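Beta-galacturonidase (Eisenbergiella tayi, PDB 6NCW) hydrolyses beta-linked galacturonides as a tetrameric glycoside hydrolase of family 2, and is probably related in activity to the beta-glucuronidases. Local coordinates at residues P40-N45 and G285-F290; Q133-I138 and D514-D519. All coordinates share one frame; numbering follows the deposited sequence.

Contact 1: P40-N45 and G285-F290; sequences PGCWEN and GCALPF
Cys42 gives the one clear polar link between Pro40-Asn45 and Gly285-Phe290: the backbone N-H of Cys286 points at its sulfur, Cys286 N to Cys42 SG 3.5 Å at an N-H...S angle of 152°. The thiol sits anti to its own carbonyl carbon (chi1 -65°), which carries SG across to the other loop.

Apolar contacts spread from the same sulfur. Cys42 SG lies 3.7 Å from Cys286 SG, too far for a disulfide, and 4.1 Å from Ala287 CB. These loops belong to different domains: Pro40-Asn45 follows strand 35-39 of the N-terminal beta-sandwich, whereas Gly285-Phe290 leads from barrel strand 268-276 into helix 290-302 of the TIM barrel, with Pro289 as that helix's N-cap residue. Further along, the Ala287 methyl presses on backbone, its CB 3.7 Å from Gly41 N, and reaches CB of Pro40, the residue after a cis peptide bond, at 4.3 Å.

The Cys42 side chain also packs on the backbone of Gly285, which has a positive phi (64°); Cys42 SG is 4.2 Å from Gly285 CA. On the same glycine rests the side chain of Asn45, from the short 3-10 turn 43-45.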
loop_
_atom_site.group_PDB
_atom_site.type_symbol
_atom_site.label_atom_id
_atom_site.label_comp_id
_atom_site.label_asym_id
_atom_site.label_seq_id
_atom_site.Cartn_x
_atom_site.Cartn_y
_atom_site.Cartn_z
ATOM N N PRO A 40 -8.816 -14.758 -27.282
ATOM C CA PRO A 40 -7.452 -14.797 -26.729
ATOM C C PRO A 40 -7.417 -14.804 -25.202
ATOM O O PRO A 40 -8.381 -14.360 -24.568
ATOM C CB PRO A 40 -6.811 -13.503 -27.257
ATOM C CG PRO A 40 -7.967 -12.589 -27.476
ATOM C CD PRO A 40 -9.095 -13.476 -27.953
ATOM N N GLY A 41 -6.328 -15.314 -24.641
ATOM C CA GLY A 41 -6.162 -15.368 -23.188
ATOM C C GLY A 41 -4.853 -16.050 -22.837
ATOM O O GLY A 41 -4.241 -16.740 -23.661
ATOM N N CYS A 42 -4.430 -15.844 -21.595
ATOM C CA CYS A 42 -3.278 -16.548 -21.042
ATOM C C CYS A 42 -3.741 -17.325 -19.829
ATOM O O CYS A 42 -4.463 -16.777 -18.990
ATOM C CB CYS A 42 -2.160 -15.579 -20.641
ATOM S SG CYS A 42 -1.478 -14.717 -22.050
ATOM N N TRP A 43 -3.321 -18.588 -19.719
ATOM C CA TRP A 43 -3.882 -19.358 -18.618
ATOM C C TRP A 43 -3.312 -18.951 -17.267
ATOM O O TRP A 43 -3.877 -19.338 -16.242
ATOM C CB TRP A 43 -3.698 -20.858 -18.842
ATOM C CG TRP A 43 -2.302 -21.366 -18.796
ATOM C CD1 TRP A 43 -1.398 -21.247 -17.760
ATOM C CD2 TRP A 43 -1.645 -22.103 -19.823
ATOM N NE1 TRP A 43 -0.220 -21.871 -18.095
ATOM C CE2 TRP A 43 -0.342 -22.405 -19.354
ATOM C CE3 TRP A 43 -2.025 -22.528 -21.111
ATOM C CZ2 TRP A 43 0.590 -23.121 -20.127
ATOM C CZ3 TRP A 43 -1.101 -23.240 -21.877
ATOM C CH2 TRP A 43 0.195 -23.526 -21.379
ATOM N N GLU A 44 -2.237 -18.158 -17.231
ATOM C CA GLU A 44 -1.768 -17.637 -15.949
ATOM C C GLU A 44 -2.776 -16.682 -15.326
ATOM O O GLU A 44 -2.691 -16.397 -14.131
ATOM C CB GLU A 44 -0.412 -16.942 -16.105
ATOM C CG GLU A 44 0.748 -17.915 -16.272
ATOM C CD GLU A 44 1.013 -18.278 -17.730
ATOM O OE1 GLU A 44 0.131 -18.041 -18.602
ATOM O OE2 GLU A 44 2.120 -18.791 -18.012
ATOM N N ASN A 45 -3.735 -16.210 -16.099
ATOM C CA ASN A 45 -4.826 -15.396 -15.600
ATOM C C ASN A 45 -6.049 -16.215 -15.208
ATOM O O ASN A 45 -7.004 -15.636 -14.678
ATOM C CB ASN A 45 -5.193 -14.365 -16.670
ATOM C CG ASN A 45 -3.987 -13.546 -17.089
ATOM O OD1 ASN A 45 -3.714 -13.387 -18.275
ATOM N ND2 ASN A 45 -3.221 -13.063 -16.089
ATOM N N GLY A 285 -2.277 -10.875 -18.936
ATOM C CA GLY A 285 -1.054 -11.551 -19.344
ATOM C C GLY A 285 -0.456 -10.811 -20.525
ATOM O O GLY A 285 -0.271 -9.593 -20.489
ATOM N N CYS A 286 -0.180 -11.522 -21.617
ATOM C CA CYS A 286 0.214 -10.835 -22.839
ATOM C C CYS A 286 -0.924 -10.776 -23.837
ATOM O O CYS A 286 -0.706 -10.393 -24.988
ATOM C CB CYS A 286 1.448 -11.485 -23.471
ATOM S SG CYS A 286 1.236 -13.205 -24.132
ATOM N N ALA A 287 -2.131 -11.145 -23.418
ATOM C CA ALA A 287 -3.299 -11.113 -24.295
ATOM C C ALA A 287 -4.137 -9.872 -23.982
ATOM O O ALA A 287 -5.262 -9.941 -23.463
ATOM C CB ALA A 287 -4.109 -12.397 -24.139
ATOM N N LEU A 288 -3.567 -8.711 -24.311
ATOM C CA LEU A 288 -4.289 -7.484 -23.984
ATOM C C LEU A 288 -5.365 -7.210 -25.028
ATOM O O LEU A 288 -5.081 -7.247 -26.231
ATOM C CB LEU A 288 -3.351 -6.295 -23.908
ATOM C CG LEU A 288 -2.615 -6.082 -22.595
ATOM C CD1 LEU A 288 -1.570 -7.162 -22.374
ATOM C CD2 LEU A 288 -1.976 -4.716 -22.676
ATOM N N PRO A 289 -6.593 -6.916 -24.615
ATOM C CA PRO A 289 -7.629 -6.540 -25.575
ATOM C C PRO A 289 -7.426 -5.118 -26.075
ATOM O O PRO A 289 -6.657 -4.324 -25.529
ATOM C CB PRO A 289 -8.913 -6.651 -24.764
ATOM C CG PRO A 289 -8.465 -6.285 -23.385
ATOM C CD PRO A 289 -7.114 -6.928 -23.239
ATOM N N PHE A 290 -8.130 -4.831 -27.165
ATOM C CA PHE A 290 -8.129 -3.511 -27.781
ATOM C C PHE A 290 -8.220 -2.387 -26.753
ATOM O O PHE A 290 -7.446 -1.427 -26.798
ATOM C CB PHE A 290 -9.303 -3.452 -28.769
ATOM C CG PHE A 290 -9.657 -2.076 -29.227
ATOM C CD1 PHE A 290 -8.945 -1.469 -30.265
ATOM C CD2 PHE A 290 -10.747 -1.404 -28.666
ATOM C CE1 PHE A 290 -9.292 -0.194 -30.718
ATOM C CE2 PHE A 290 -11.103 -0.145 -29.108
ATOM C CZ PHE A 290 -10.369 0.468 -30.134
#

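Contact 2: Q133-I138 and D514-D519; sequences QSYGGI and DVRVCD
Gln133 and Tyr135 meet Arg516 from two directions. The Gln133 side chain runs past the start of the arginine, its CB 4.2 Å from Arg516 CG and 3.8 Å from Arg516 O. With CG anti to the backbone N (chi1 177°) and a bend at chi2, the glutamine places CG over the centre of the Tyr135 ring, 3.5 Å above its plane, while its amide turns toward Cys518. There Gln133 OE1 is 4.0 Å from Cys518 SG; this oxygen takes a hydrogen bond from Arg53 and a weak one from Ser134 N.

Tyr135 crosses Arg516 at about a right angle, with ring and guanidinium planes 58° apart. The phenol's far end does the touching: Tyr135 OH lies 3.9 Å from Arg516 CB, a van der Waals contact of the hydroxyl oxygen with the methylene. The hydroxyl is hydrogen-bonded to Asp280 OD2, and OD1 of the same carboxylate accepts Arg516 N, a bridge that ties the two segments together. Bends at chi2 and chi3 fold the arginine chain; its guanidinium bonds to Thr528 O and to Tyr474 OH of the third subunit.

Val517 points away from Gln133-Ile138 and packs on Asp131 and Asn530, both of which bind galacturonate. A sandwich-domain loop thus meets strand 515-516 of the TIM-barrel domain beside the sugar-binding pocket of this GH2 enzyme.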
loop_
_atom_site.group_PDB
_atom_site.type_symbol
_atom_site.label_atom_id
_atom_site.label_comp_id
_atom_site.label_asym_id
_atom_site.label_seq_id
_atom_site.Cartn_x
_atom_site.Cartn_y
_atom_site.Cartn_z
ATOM N N GLN A 133 7.842 -12.517 -18.649
ATOM C CA GLN A 133 7.142 -13.787 -18.476
ATOM C C GLN A 133 6.870 -14.439 -19.830
ATOM O O GLN A 133 6.505 -13.756 -20.793
ATOM C CB GLN A 133 5.827 -13.572 -17.717
ATOM C CG GLN A 133 4.962 -14.846 -17.530
ATOM C CD GLN A 133 5.642 -15.905 -16.664
ATOM O OE1 GLN A 133 6.554 -16.606 -17.105
ATOM N NE2 GLN A 133 5.204 -16.012 -15.425
ATOM N N SER A 134 7.069 -15.764 -19.906
ATOM C CA SER A 134 6.631 -16.571 -21.058
ATOM C C SER A 134 5.304 -17.212 -20.681
ATOM O O SER A 134 5.283 -18.212 -19.960
ATOM C CB SER A 134 7.651 -17.650 -21.421
ATOM O OG SER A 134 8.795 -17.074 -22.022
ATOM N N TYR A 135 4.197 -16.645 -21.171
ATOM C CA TYR A 135 2.875 -17.105 -20.781
ATOM C C TYR A 135 2.519 -18.388 -21.539
ATOM O O TYR A 135 3.253 -18.853 -22.399
ATOM C CB TYR A 135 1.830 -16.006 -21.017
ATOM C CG TYR A 135 1.975 -14.792 -20.085
ATOM C CD1 TYR A 135 2.715 -13.663 -20.460
ATOM C CD2 TYR A 135 1.397 -14.798 -18.817
ATOM C CE1 TYR A 135 2.853 -12.557 -19.574
ATOM C CE2 TYR A 135 1.513 -13.718 -17.953
ATOM C CZ TYR A 135 2.248 -12.606 -18.329
ATOM O OH TYR A 135 2.354 -11.562 -17.429
ATOM N N GLY A 136 1.398 -18.985 -21.177
ATOM C CA GLY A 136 0.854 -20.122 -21.910
ATOM C C GLY A 136 -0.538 -19.781 -22.400
ATOM O O GLY A 136 -1.327 -19.177 -21.669
ATOM N N GLY A 137 -0.831 -20.162 -23.640
ATOM C CA GLY A 137 -2.189 -20.039 -24.121
ATOM C C GLY A 137 -2.307 -19.513 -25.531
ATOM O O GLY A 137 -1.304 -19.244 -26.201
ATOM N N ILE A 138 -3.544 -19.383 -25.996
ATOM C CA ILE A 138 -3.829 -18.798 -27.302
ATOM C C ILE A 138 -3.984 -17.306 -27.037
ATOM O O ILE A 138 -5.087 -16.806 -26.791
ATOM C CB ILE A 138 -5.072 -19.407 -27.951
ATOM C CG1 ILE A 138 -5.003 -20.946 -27.915
ATOM C CG2 ILE A 138 -5.226 -18.890 -29.366
ATOM C CD1 ILE A 138 -6.144 -21.634 -28.685
ATOM N N ASP A 514 5.280 -1.532 -15.114
ATOM C CA ASP A 514 5.920 -2.662 -14.442
ATOM C C ASP A 514 5.441 -3.956 -15.086
ATOM O O ASP A 514 4.307 -4.039 -15.557
ATOM C CB ASP A 514 5.593 -2.673 -12.956
ATOM C CG ASP A 514 6.126 -1.441 -12.224
ATOM O OD1 ASP A 514 7.069 -0.762 -12.706
ATOM O OD2 ASP A 514 5.590 -1.147 -11.145
ATOM N N VAL A 515 6.313 -4.968 -15.113
ATOM C CA VAL A 515 6.099 -6.194 -15.892
ATOM C C VAL A 515 6.445 -7.405 -15.034
ATOM O O VAL A 515 7.491 -7.415 -14.374
ATOM C CB VAL A 515 6.961 -6.225 -17.172
ATOM C CG1 VAL A 515 6.832 -7.583 -17.873
ATOM C CG2 VAL A 515 6.613 -5.044 -18.122
ATOM N N ARG A 516 5.589 -8.436 -15.069
ATOM C CA ARG A 516 5.882 -9.696 -14.391
ATOM C C ARG A 516 7.077 -10.372 -15.056
ATOM O O ARG A 516 7.194 -10.372 -16.281
ATOM C CB ARG A 516 4.642 -10.606 -14.428
ATOM C CG ARG A 516 4.863 -12.056 -13.942
ATOM C CD ARG A 516 5.084 -12.140 -12.413
ATOM N NE ARG A 516 3.855 -11.782 -11.692
ATOM C CZ ARG A 516 3.799 -11.254 -10.477
ATOM N NH1 ARG A 516 4.923 -10.947 -9.817
ATOM N NH2 ARG A 516 2.608 -11.007 -9.933
ATOM N N VAL A 517 7.976 -10.946 -14.245
ATOM C CA VAL A 517 9.150 -11.667 -14.755
ATOM C C VAL A 517 9.209 -13.098 -14.215
ATOM O O VAL A 517 8.357 -13.514 -13.419
ATOM C CB VAL A 517 10.451 -10.918 -14.413
ATOM C CG1 VAL A 517 10.428 -9.502 -15.028
ATOM C CG2 VAL A 517 10.626 -10.857 -12.920
ATOM N N CYS A 518 10.224 -13.857 -14.638
ATOM C CA CYS A 518 10.330 -15.253 -14.252
ATOM C C CYS A 518 10.842 -15.387 -12.824
ATOM O O CYS A 518 11.621 -14.568 -12.332
ATOM C CB CYS A 518 11.242 -16.022 -15.219
ATOM S SG CYS A 518 10.520 -16.215 -16.917
ATOM N N ASP A 519 10.400 -16.457 -12.171
ATOM C CA ASP A 519 10.749 -16.695 -10.774
ATOM C C ASP A 519 12.252 -16.689 -10.542
ATOM O O ASP A 519 12.712 -16.267 -9.469
ATOM C CB ASP A 519 10.157 -18.036 -10.316
ATOM C CG ASP A 519 8.619 -18.051 -10.329
ATOM O OD1 ASP A 519 7.973 -16.981 -10.117
ATOM O OD2 ASP A 519 8.049 -19.159 -10.542
#

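Contacts 1 and 2 have centres 10 Å apart, on the same side of the chain's centre, and their segments alternate along the sequence: 40-45, 133-138, 285-290, 514-519. In each, a loop of the N-terminal sandwich region meets the TIM-barrel domain, early in the barrel for contact 1 and late for contact 2. The two sandwich loops also join each other, through probable backbone hydrogen bonds Trp43 N to Gly136 O and Gly41 N to Ile138 O, and Glu44 OE1 accepts Gly136 N. The two contacts are therefore probably parts of one interface between sandwich and barrel, with contact 2 next to galacturonate-binding residues and contact 1 away from the annotated sites.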